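Local structure of type III pantothenate kinase (Campylobacter jejuni, 2NRH) at residues F64-I69 with D99-S104; C81-D86 with K192-R197; D27-F32 with E49-Q54. The protein probably phosphorylates pantothenate with ATP in the first step of coenzyme A biosynthesis, acting as a homodimer that depends on a monovalent cation. The protein carries 2 engineered substitutions. One frame throughout, in Å; residues are numbered along the deposited sequence.

Contact 1 of 3, residues F64-I69 with D99-S104; sequences FLFDTI and DIISNS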
loop_
_atom_site.group_PDB
_atom_site.type_symbol
_atom_site.label_atom_id
_atom_site.label_comp_id
_atom_site.label_asym_id
_atom_site.label_seq_id
_atom_site.Cartn_x
_atom_site.Cartn_y
_atom_site.Cartn_z
ATOM N N PHE B 64 26.772 -16.118 -1.982
ATOM C CA PHE B 64 26.325 -14.889 -2.636
ATOM C C PHE B 64 27.188 -13.715 -2.228
ATOM O O PHE B 64 27.094 -13.261 -1.098
ATOM C CB PHE B 64 24.841 -14.605 -2.305
ATOM C CG PHE B 64 23.861 -15.283 -3.251
ATOM C CD1 PHE B 64 23.506 -14.684 -4.456
ATOM C CD2 PHE B 64 23.333 -16.512 -2.940
ATOM C CE1 PHE B 64 22.652 -15.308 -5.313
ATOM C CE2 PHE B 64 22.484 -17.164 -3.806
ATOM C CZ PHE B 64 22.129 -16.562 -4.987
ATOM N N LEU B 65 28.017 -13.198 -3.134
ATOM C CA LEU B 65 28.705 -11.925 -2.860
ATOM C C LEU B 65 28.064 -10.740 -3.632
ATOM O O LEU B 65 28.043 -10.663 -4.877
ATOM C CB LEU B 65 30.244 -12.043 -3.030
ATOM C CG LEU B 65 30.932 -13.325 -2.453
ATOM C CD1 LEU B 65 32.400 -13.223 -2.504
ATOM C CD2 LEU B 65 30.481 -13.758 -1.006
ATOM N N PHE B 66 27.539 -9.796 -2.876
ATOM C CA PHE B 66 26.637 -8.837 -3.422
ATOM C C PHE B 66 26.890 -7.535 -2.719
ATOM O O PHE B 66 26.827 -7.475 -1.525
ATOM C CB PHE B 66 25.203 -9.367 -3.192
ATOM C CG PHE B 66 24.130 -8.468 -3.690
ATOM C CD1 PHE B 66 23.893 -8.336 -5.042
ATOM C CD2 PHE B 66 23.326 -7.783 -2.788
ATOM C CE1 PHE B 66 22.902 -7.514 -5.502
ATOM C CE2 PHE B 66 22.327 -7.002 -3.233
ATOM C CZ PHE B 66 22.121 -6.833 -4.602
ATOM N N ASP B 67 27.192 -6.484 -3.462
ATOM C CA ASP B 67 27.633 -5.218 -2.859
ATOM C C ASP B 67 26.444 -4.328 -2.448
ATOM O O ASP B 67 25.863 -3.668 -3.262
ATOM C CB ASP B 67 28.605 -4.489 -3.814
ATOM C CG ASP B 67 29.391 -3.329 -3.142
ATOM O OD1 ASP B 67 29.054 -2.845 -2.025
ATOM O OD2 ASP B 67 30.408 -2.899 -3.769
ATOM N N THR B 68 26.113 -4.361 -1.161
ATOM C CA THR B 68 24.964 -3.631 -0.519
ATOM C C THR B 68 25.359 -3.131 0.904
ATOM O O THR B 68 26.230 -3.713 1.533
ATOM C CB THR B 68 23.638 -4.566 -0.422
ATOM O OG1 THR B 68 22.526 -3.783 0.024
ATOM C CG2 THR B 68 23.799 -5.667 0.573
ATOM N N ILE B 69 24.721 -2.082 1.413
ATOM C CA ILE B 69 24.853 -1.687 2.839
ATOM C C ILE B 69 23.503 -1.739 3.557
ATOM O O ILE B 69 23.330 -1.175 4.668
ATOM C CB ILE B 69 25.402 -0.244 3.036
ATOM C CG1 ILE B 69 24.574 0.772 2.256
ATOM C CG2 ILE B 69 26.908 -0.185 2.749
ATOM C CD1 ILE B 69 24.925 2.197 2.586
ATOM N N ASP B 99 14.175 -3.130 -5.914
ATOM C CA ASP B 99 15.618 -2.924 -5.648
ATOM C C ASP B 99 16.348 -2.293 -6.840
ATOM O O ASP B 99 16.085 -2.595 -8.015
ATOM C CB ASP B 99 16.272 -4.243 -5.253
ATOM C CG ASP B 99 15.871 -4.706 -3.836
ATOM O OD1 ASP B 99 16.325 -4.043 -2.862
ATOM O OD2 ASP B 99 15.112 -5.726 -3.720
ATOM N N ILE B 100 17.300 -1.433 -6.534
ATOM C CA ILE B 100 17.978 -0.682 -7.584
ATOM C C ILE B 100 19.437 -1.061 -7.738
ATOM O O ILE B 100 20.217 -0.921 -6.800
ATOM C CB ILE B 100 17.787 0.854 -7.404
ATOM C CG1 ILE B 100 16.269 1.220 -7.436
ATOM C CG2 ILE B 100 18.524 1.613 -8.534
ATOM C CD1 ILE B 100 15.476 0.871 -6.197
ATOM N N ILE B 101 19.782 -1.570 -8.929
ATOM C CA ILE B 101 21.144 -1.969 -9.258
ATOM C C ILE B 101 21.786 -1.020 -10.301
ATOM O O ILE B 101 21.173 -0.591 -11.313
ATOM C CB ILE B 101 21.208 -3.443 -9.747
ATOM C CG1 ILE B 101 20.322 -4.375 -8.858
ATOM C CG2 ILE B 101 22.670 -3.960 -9.844
ATOM C CD1 ILE B 101 20.780 -4.566 -7.391
ATOM N N SER B 102 23.030 -0.661 -10.014
ATOM C CA SER B 102 23.786 0.187 -10.901
ATOM C C SER B 102 25.182 -0.305 -10.825
ATOM O O SER B 102 25.815 -0.216 -9.793
ATOM C CB SER B 102 23.738 1.639 -10.493
ATOM O OG SER B 102 24.562 2.390 -11.377
ATOM N N ASN B 103 25.630 -0.912 -11.917
ATOM C CA ASN B 103 26.995 -1.282 -11.988
ATOM C C ASN B 103 27.350 -2.399 -11.015
ATOM O O ASN B 103 28.448 -2.413 -10.418
ATOM C CB ASN B 103 27.875 -0.050 -11.772
ATOM C CG ASN B 103 28.976 0.024 -12.770
ATOM O OD1 ASN B 103 30.116 -0.327 -12.471
ATOM N ND2 ASN B 103 28.633 0.387 -13.993
ATOM N N SER B 104 26.423 -3.354 -10.913
ATOM C CA SER B 104 26.543 -4.428 -9.990
ATOM C C SER B 104 26.618 -3.920 -8.544
ATOM O O SER B 104 27.170 -4.628 -7.684
ATOM C CB SER B 104 27.822 -5.288 -10.301
ATOM O OG SER B 104 27.748 -6.023 -11.522
#

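Contact 2 of 3, residues C81-D86 with K192-R197; sequences CYTIED and KLLIFR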
loop_
_atom_site.group_PDB
_atom_site.type_symbol
_atom_site.label_atom_id
_atom_site.label_comp_id
_atom_site.label_asym_id
_atom_site.label_seq_id
_atom_site.Cartn_x
_atom_site.Cartn_y
_atom_site.Cartn_z
ATOM N N CYS B 81 18.375 -10.039 -7.693
ATOM C CA CYS B 81 19.238 -8.974 -8.225
ATOM C C CYS B 81 20.525 -9.503 -8.851
ATOM O O CYS B 81 21.233 -8.785 -9.547
ATOM C CB CYS B 81 19.604 -7.957 -7.142
ATOM S SG CYS B 81 18.196 -6.963 -6.671
ATOM N N TYR B 82 20.844 -10.740 -8.546
ATOM C CA TYR B 82 22.182 -11.220 -8.726
ATOM C C TYR B 82 22.632 -11.298 -10.203
ATOM O O TYR B 82 23.821 -11.098 -10.472
ATOM C CB TYR B 82 22.321 -12.602 -8.103
ATOM C CG TYR B 82 23.742 -12.957 -7.740
ATOM C CD1 TYR B 82 24.510 -12.095 -6.956
ATOM C CD2 TYR B 82 24.321 -14.144 -8.170
ATOM C CE1 TYR B 82 25.789 -12.396 -6.607
ATOM C CE2 TYR B 82 25.630 -14.458 -7.801
ATOM C CZ TYR B 82 26.334 -13.572 -7.014
ATOM O OH TYR B 82 27.604 -13.859 -6.602
ATOM N N THR B 83 21.737 -11.652 -11.143
ATOM C CA THR B 83 22.175 -11.781 -12.559
ATOM C C THR B 83 22.060 -10.426 -13.299
ATOM O O THR B 83 22.240 -10.340 -14.510
ATOM C CB THR B 83 21.397 -12.829 -13.315
ATOM O OG1 THR B 83 20.008 -12.510 -13.237
ATOM C CG2 THR B 83 21.626 -14.163 -12.736
ATOM N N ILE B 84 21.768 -9.376 -12.540
ATOM C CA ILE B 84 21.529 -8.033 -13.089
ATOM C C ILE B 84 22.673 -7.077 -12.751
ATOM O O ILE B 84 23.103 -6.987 -11.611
ATOM C CB ILE B 84 20.071 -7.530 -12.684
ATOM C CG1 ILE B 84 19.054 -8.323 -13.533
ATOM C CG2 ILE B 84 19.858 -6.028 -12.917
ATOM C CD1 ILE B 84 17.966 -8.909 -12.786
ATOM N N GLU B 85 23.177 -6.405 -13.783
ATOM C CA GLU B 85 24.300 -5.464 -13.696
ATOM C C GLU B 85 23.797 -4.072 -13.458
ATOM O O GLU B 85 24.403 -3.317 -12.734
ATOM C CB GLU B 85 25.128 -5.493 -15.001
ATOM C CG GLU B 85 26.168 -6.713 -15.123
ATOM C CD GLU B 85 26.537 -7.120 -16.609
ATOM O OE1 GLU B 85 26.357 -6.326 -17.600
ATOM O OE2 GLU B 85 26.989 -8.277 -16.778
ATOM N N ASP B 86 22.709 -3.724 -14.122
ATOM C CA ASP B 86 22.095 -2.403 -14.041
ATOM C C ASP B 86 20.638 -2.656 -14.247
ATOM O O ASP B 86 20.291 -3.447 -15.141
ATOM C CB ASP B 86 22.546 -1.489 -15.181
ATOM C CG ASP B 86 24.017 -1.234 -15.148
ATOM O OD1 ASP B 86 24.422 -0.356 -14.349
ATOM O OD2 ASP B 86 24.755 -1.946 -15.893
ATOM N N LYS B 192 9.824 -15.102 -14.704
ATOM C CA LYS B 192 9.328 -15.896 -13.591
ATOM C C LYS B 192 10.461 -16.500 -12.786
ATOM O O LYS B 192 10.309 -16.754 -11.589
ATOM C CB LYS B 192 8.458 -17.024 -14.153
ATOM C CG LYS B 192 7.857 -17.988 -13.141
ATOM C CD LYS B 192 7.068 -19.060 -13.867
ATOM C CE LYS B 192 6.126 -19.754 -12.920
ATOM N NZ LYS B 192 5.858 -21.164 -13.427
ATOM N N LEU B 193 11.587 -16.732 -13.445
ATOM C CA LEU B 193 12.676 -17.450 -12.833
ATOM C C LEU B 193 13.866 -16.593 -12.433
ATOM O O LEU B 193 14.961 -17.110 -12.334
ATOM C CB LEU B 193 13.171 -18.566 -13.757
ATOM C CG LEU B 193 12.209 -19.559 -14.427
ATOM C CD1 LEU B 193 12.929 -20.254 -15.581
ATOM C CD2 LEU B 193 11.665 -20.604 -13.486
ATOM N N LEU B 194 13.674 -15.310 -12.157
ATOM C CA LEU B 194 14.815 -14.468 -11.798
ATOM C C LEU B 194 15.728 -15.016 -10.686
ATOM O O LEU B 194 16.970 -14.942 -10.771
ATOM C CB LEU B 194 14.372 -13.063 -11.393
ATOM C CG LEU B 194 14.605 -11.979 -12.404
ATOM C CD1 LEU B 194 14.677 -10.676 -11.669
ATOM C CD2 LEU B 194 15.934 -12.232 -13.262
ATOM N N ILE B 195 15.091 -15.528 -9.643
ATOM C CA ILE B 195 15.752 -15.941 -8.431
ATOM C C ILE B 195 16.548 -17.196 -8.747
ATOM O O ILE B 195 17.705 -17.289 -8.380
ATOM C CB ILE B 195 14.702 -16.153 -7.274
ATOM C CG1 ILE B 195 14.282 -14.805 -6.711
ATOM C CG2 ILE B 195 15.279 -16.919 -6.142
ATOM C CD1 ILE B 195 13.343 -14.892 -5.525
ATOM N N PHE B 196 15.911 -18.159 -9.414
ATOM C CA PHE B 196 16.569 -19.417 -9.777
ATOM C C PHE B 196 17.738 -19.195 -10.729
ATOM O O PHE B 196 18.639 -20.035 -10.789
ATOM C CB PHE B 196 15.581 -20.388 -10.429
ATOM C CG PHE B 196 14.672 -21.061 -9.481
ATOM C CD1 PHE B 196 15.173 -21.796 -8.408
ATOM C CD2 PHE B 196 13.291 -20.979 -9.661
ATOM C CE1 PHE B 196 14.315 -22.425 -7.507
ATOM C CE2 PHE B 196 12.411 -21.610 -8.770
ATOM C CZ PHE B 196 12.933 -22.339 -7.684
ATOM N N ARG B 197 17.700 -18.109 -11.502
ATOM C CA ARG B 197 18.852 -17.679 -12.306
ATOM C C ARG B 197 20.042 -17.173 -11.441
ATOM O O ARG B 197 21.196 -17.508 -11.706
ATOM C CB ARG B 197 18.448 -16.595 -13.321
ATOM C CG ARG B 197 17.498 -17.057 -14.419
ATOM C CD ARG B 197 17.409 -16.042 -15.628
ATOM N NE ARG B 197 17.304 -16.766 -16.911
ATOM C CZ ARG B 197 17.708 -16.302 -18.104
ATOM N NH1 ARG B 197 18.243 -15.080 -18.246
ATOM N NH2 ARG B 197 17.560 -17.070 -19.177
HETATM O O HOH W 1 18.804 -12.916 -10.993
#

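Contact 3 of 3, residues D27-F32 with E49-Q54; sequences DQFLEF and EHLKNQ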
loop_
_atom_site.group_PDB
_atom_site.type_symbol
_atom_site.label_atom_id
_atom_site.label_comp_id
_atom_site.label_asym_id
_atom_site.label_seq_id
_atom_site.Cartn_x
_atom_site.Cartn_y
_atom_site.Cartn_z
ATOM N N ASP B 27 3.636 -27.044 5.029
ATOM C CA ASP B 27 3.274 -28.404 5.411
ATOM C C ASP B 27 3.774 -29.434 4.394
ATOM O O ASP B 27 4.468 -30.405 4.754
ATOM C CB ASP B 27 1.753 -28.519 5.555
ATOM C CG ASP B 27 1.196 -27.724 6.763
ATOM O OD1 ASP B 27 1.998 -27.375 7.674
ATOM O OD2 ASP B 27 -0.053 -27.449 6.802
ATOM N N GLN B 28 3.468 -29.215 3.117
ATOM C CA GLN B 28 3.984 -30.072 2.042
ATOM C C GLN B 28 5.509 -30.110 2.061
ATOM O O GLN B 28 6.138 -31.181 1.855
ATOM C CB GLN B 28 3.433 -29.658 0.664
ATOM C CG GLN B 28 1.892 -30.003 0.493
ATOM C CD GLN B 28 1.174 -29.145 -0.512
ATOM O OE1 GLN B 28 1.754 -28.235 -1.128
ATOM N NE2 GLN B 28 -0.118 -29.409 -0.687
ATOM N N PHE B 29 6.124 -28.949 2.319
ATOM C CA PHE B 29 7.550 -28.876 2.223
ATOM C C PHE B 29 8.182 -29.736 3.363
ATOM O O PHE B 29 9.203 -30.435 3.191
ATOM C CB PHE B 29 8.035 -27.414 2.316
ATOM C CG PHE B 29 9.548 -27.301 2.518
ATOM C CD1 PHE B 29 10.409 -27.474 1.452
ATOM C CD2 PHE B 29 10.074 -27.076 3.769
ATOM C CE1 PHE B 29 11.761 -27.389 1.609
ATOM C CE2 PHE B 29 11.479 -26.991 3.957
ATOM C CZ PHE B 29 12.308 -27.155 2.895
ATOM N N LEU B 30 7.565 -29.664 4.520
ATOM C CA LEU B 30 8.118 -30.353 5.663
ATOM C C LEU B 30 8.104 -31.907 5.504
ATOM O O LEU B 30 8.901 -32.603 6.140
ATOM C CB LEU B 30 7.406 -29.874 6.944
ATOM C CG LEU B 30 7.676 -28.400 7.301
ATOM C CD1 LEU B 30 6.701 -27.860 8.345
ATOM C CD2 LEU B 30 9.101 -28.211 7.773
ATOM N N GLU B 31 7.237 -32.419 4.625
ATOM C CA GLU B 31 7.051 -33.867 4.401
ATOM C C GLU B 31 7.778 -34.376 3.177
ATOM O O GLU B 31 7.686 -35.563 2.877
ATOM C CB GLU B 31 5.577 -34.211 4.135
ATOM C CG GLU B 31 4.603 -33.954 5.269
ATOM C CD GLU B 31 4.969 -34.704 6.533
ATOM O OE1 GLU B 31 5.260 -35.933 6.455
ATOM O OE2 GLU B 31 4.959 -34.053 7.600
ATOM N N PHE B 32 8.408 -33.474 2.429
ATOM C CA PHE B 32 9.103 -33.782 1.210
ATOM C C PHE B 32 10.339 -34.603 1.568
ATOM O O PHE B 32 11.050 -34.322 2.543
ATOM C CB PHE B 32 9.476 -32.457 0.548
ATOM C CG PHE B 32 10.063 -32.567 -0.849
ATOM C CD1 PHE B 32 9.264 -32.822 -1.947
ATOM C CD2 PHE B 32 11.428 -32.341 -1.069
ATOM C CE1 PHE B 32 9.810 -32.863 -3.240
ATOM C CE2 PHE B 32 11.989 -32.401 -2.364
ATOM C CZ PHE B 32 11.179 -32.654 -3.443
ATOM N N GLU B 49 16.273 -24.857 11.653
ATOM C CA GLU B 49 16.614 -26.116 12.321
ATOM C C GLU B 49 16.310 -27.327 11.422
ATOM O O GLU B 49 17.107 -28.263 11.259
ATOM C CB GLU B 49 15.764 -26.227 13.585
ATOM C CG GLU B 49 16.523 -26.170 14.913
ATOM C CD GLU B 49 16.638 -27.552 15.591
ATOM O OE1 GLU B 49 17.237 -28.475 14.981
ATOM O OE2 GLU B 49 16.147 -27.701 16.745
ATOM N N HIS B 50 15.109 -27.311 10.865
ATOM C CA HIS B 50 14.711 -28.353 9.970
ATOM C C HIS B 50 15.683 -28.534 8.832
ATOM O O HIS B 50 16.017 -29.644 8.491
ATOM C CB HIS B 50 13.317 -28.115 9.413
ATOM C CG HIS B 50 12.907 -29.154 8.416
ATOM N ND1 HIS B 50 12.388 -30.375 8.790
ATOM C CD2 HIS B 50 12.988 -29.173 7.059
ATOM C CE1 HIS B 50 12.124 -31.084 7.702
ATOM N NE2 HIS B 50 12.473 -30.374 6.639
ATOM N N LEU B 51 16.121 -27.442 8.234
ATOM C CA LEU B 51 16.972 -27.522 7.044
ATOM C C LEU B 51 18.311 -28.110 7.396
ATOM O O LEU B 51 18.839 -28.904 6.619
ATOM C CB LEU B 51 17.137 -26.165 6.374
ATOM C CG LEU B 51 15.857 -25.654 5.681
ATOM C CD1 LEU B 51 15.922 -24.160 5.571
ATOM C CD2 LEU B 51 15.679 -26.287 4.334
ATOM N N LYS B 52 18.825 -27.728 8.579
ATOM C CA LYS B 52 20.094 -28.227 9.124
ATOM C C LYS B 52 20.096 -29.721 9.378
ATOM O O LYS B 52 21.123 -30.348 9.306
ATOM C CB LYS B 52 20.435 -27.513 10.416
ATOM C CG LYS B 52 21.919 -27.244 10.544
ATOM C CD LYS B 52 22.502 -27.455 11.980
ATOM C CE LYS B 52 24.059 -27.434 11.956
ATOM N NZ LYS B 52 24.679 -28.782 11.558
ATOM N N ASN B 53 18.928 -30.276 9.672
ATOM C CA ASN B 53 18.762 -31.699 9.893
ATOM C C ASN B 53 18.690 -32.499 8.599
ATOM O O ASN B 53 18.911 -33.712 8.627
ATOM C CB ASN B 53 17.536 -31.991 10.786
ATOM C CG ASN B 53 17.593 -31.262 12.137
ATOM O OD1 ASN B 53 18.645 -30.752 12.550
ATOM N ND2 ASN B 53 16.459 -31.197 12.818
ATOM N N GLN B 54 18.388 -31.839 7.477
ATOM C CA GLN B 54 18.338 -32.494 6.148
ATOM C C GLN B 54 19.700 -32.369 5.494
ATOM O O GLN B 54 20.047 -31.309 4.985
ATOM C CB GLN B 54 17.314 -31.846 5.223
ATOM C CG GLN B 54 15.906 -31.622 5.791
ATOM C CD GLN B 54 15.414 -32.765 6.688
ATOM O OE1 GLN B 54 15.313 -33.894 6.250
ATOM N NE2 GLN B 54 15.083 -32.451 7.939
HETATM O O HOH W 2 11.943 -30.942 3.746
#

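Contact 1 of 3, residues F64-I69 with D99-S104
In the C-terminal half of an ASKHA-type kinase, the loop between strand 57-59 and helix 75-81 meets strand 95-102, with Phe66 set against Ile101. Residues 64-69 lie in that loop. Residues 99-104 run along strand 95-102 toward strand 105-113. The contact is small, 113 Å² in all.

One methyl does most of the touching. CD1 of Ile101 lies 3.8 Å from CZ of Phe66 and 4.1 Å from its CE1. It reaches the ring at the edge, close to the ring plane, and not over a face. The two side chains come from opposite directions. Phe66 CG is anti to its own backbone N (chi1 179°), and this carries the ring across toward the strand. Ile101 answers with its longer branch, CG1 and CD1.

At the turn the touch is looser. CB of Asp67 packs on the carbonyl O of Ser104 at 4.1 Å.

Other residues pack around the pair. Helix 75-81 adds Ile78 to Phe66 and Cys81 to Ile101, and the ring of His106 meets that of Phe66. Asp99 OD1 pairs with Arg77 and also accepts a hydrogen bond from His106.

Arg77 and Tyr70 are predicted to bind substrate, and each side chain is about 7 Å from that of Phe66. The contact therefore lies beside the predicted pantothenate site, where a loop is packed against the sheet 105-113, 95-102, 87-92, 171-174, 188-190 of the second actin-like domain.

Contact 2 of 3, residues C81-D86 with K192-R197
Residues 81-84 form a type I beta turn at the end of helix 75-81, closed by the bond from Ile84 N to Cys81 O at 3.1 Å. The chain then leads into strand 87-92. Across the contact, residues 194-197 are the first turn of helix 194-204. Leu193 holds the N-cap position, and its carbonyl O accepts from Arg197 N. The backbones come nearest at Thr83 and Arg197, with CA atoms 6.8 Å apart.

Thr83 carries both the polar and the apolar part of the contact. Its OG1 sits between the backbone N and the carbonyl carbon (chi1 57°), and CG2 lies beside the backbone N. This turns OG1 to the water and CG2 to the helix backbone. CG2 rests against the carbonyl O of Arg197 at 3.5 Å and also meets the CB of that residue at 4.0 Å. OG1 binds water 1 at 2.6 Å, and the same water probably donates to the carbonyl O of Leu194 at 2.7 Å.

Ile84 and Leu194 meet at about a right angle. CD1 of Ile84 fits against both methyls of Leu194, CD1 and CD2, each 3.9 Å away. Val89 of strand 87-92 touches both side chains and extends this apolar patch into the sheet. The Leu194 side chain is about 7 Å from that of Asp91, the predicted potassium ligand.

The turn has a second tie to the helix, since Lys201 NZ bonds to Tyr82 O and makes a cation-pi contact with the Tyr82 ring.

The chemistry is therefore mixed. Ile84 and Leu194 pack on the buried side, and Thr83 CG2 meets Arg197 further out. Water 1 bridges a hydroxyl and a helix carbonyl, so the polar link between the segments is indirect.

Contact 3 of 3, residues D27-F32 with E49-Q54
His50 reaches from helix 48-53 to helix 26-30, and its CB points toward the other segment. An extended first torsion carries the ring out to Leu30. CG lies 4.0 Å from Leu30 CD2. That methyl sits over the centre of the imidazole, 3.9 Å from the centroid and only 5° off the ring normal, as a CH-pi contact. ND1 is part of the face under the same methyl. CD2 turns to Phe29 and meets its CE2 at 4.1 Å. These two rings are oblique, with planes at 65°. CE1 approaches the carbonyl O of Leu30 at 3.9 Å. At the tip, NE2 uses its in-plane position for water 2, 3.0 Å away. The same water donates to the carbonyl O of Phe29, and so joins the two helices.

The opposite face of the imidazole is overlaid by Gln54 NE2, offset toward the rim. That amide N donates to His50 O at 3.0 Å, with an N-H...O angle of 158°. The ring thus lies between a methyl and an amide.

Deeper in, Leu51 CD2 meets the edge of the Phe29 ring in its plane, 3.8 Å from CZ. Phe29 goes on to pack against Cys6, Ile8, Ala13 and Phe15, and Leu51 against Ile8 and Tyr40.

Both helices therefore rest on the same face of the sheet that holds strands 4-8, 12-16 and 38-42. Ile8 is in the predicted ATP-binding segment. Helices packed on a face of a five-stranded 3-2-1-4-5 sheet are typical of the ASKHA (actin-like ATPase) fold.

Along the chain, contact 3 closes before contacts 1 and 2 open. The segments of those two alternate. Contacts 1 and 2 have centres 11 Å apart and touch directly: Ser104 N lies 2.7 Å from Glu85 O, a probable hydrogen bond. Both border the sheet with strands 87-92 and 95-102. Contact 3 lies on the other sheet, with its centre 30 Å from contact 1 and 26 Å from contact 2. Leu194 touches Val89 in strand 87-92 and Phe196 touches Leu5 in strand 4-8, so helix 194-204 reaches both sheets. The two sheets share the order 3-2-1-4-5, consistent with the duplicated actin-like fold of this kinase family.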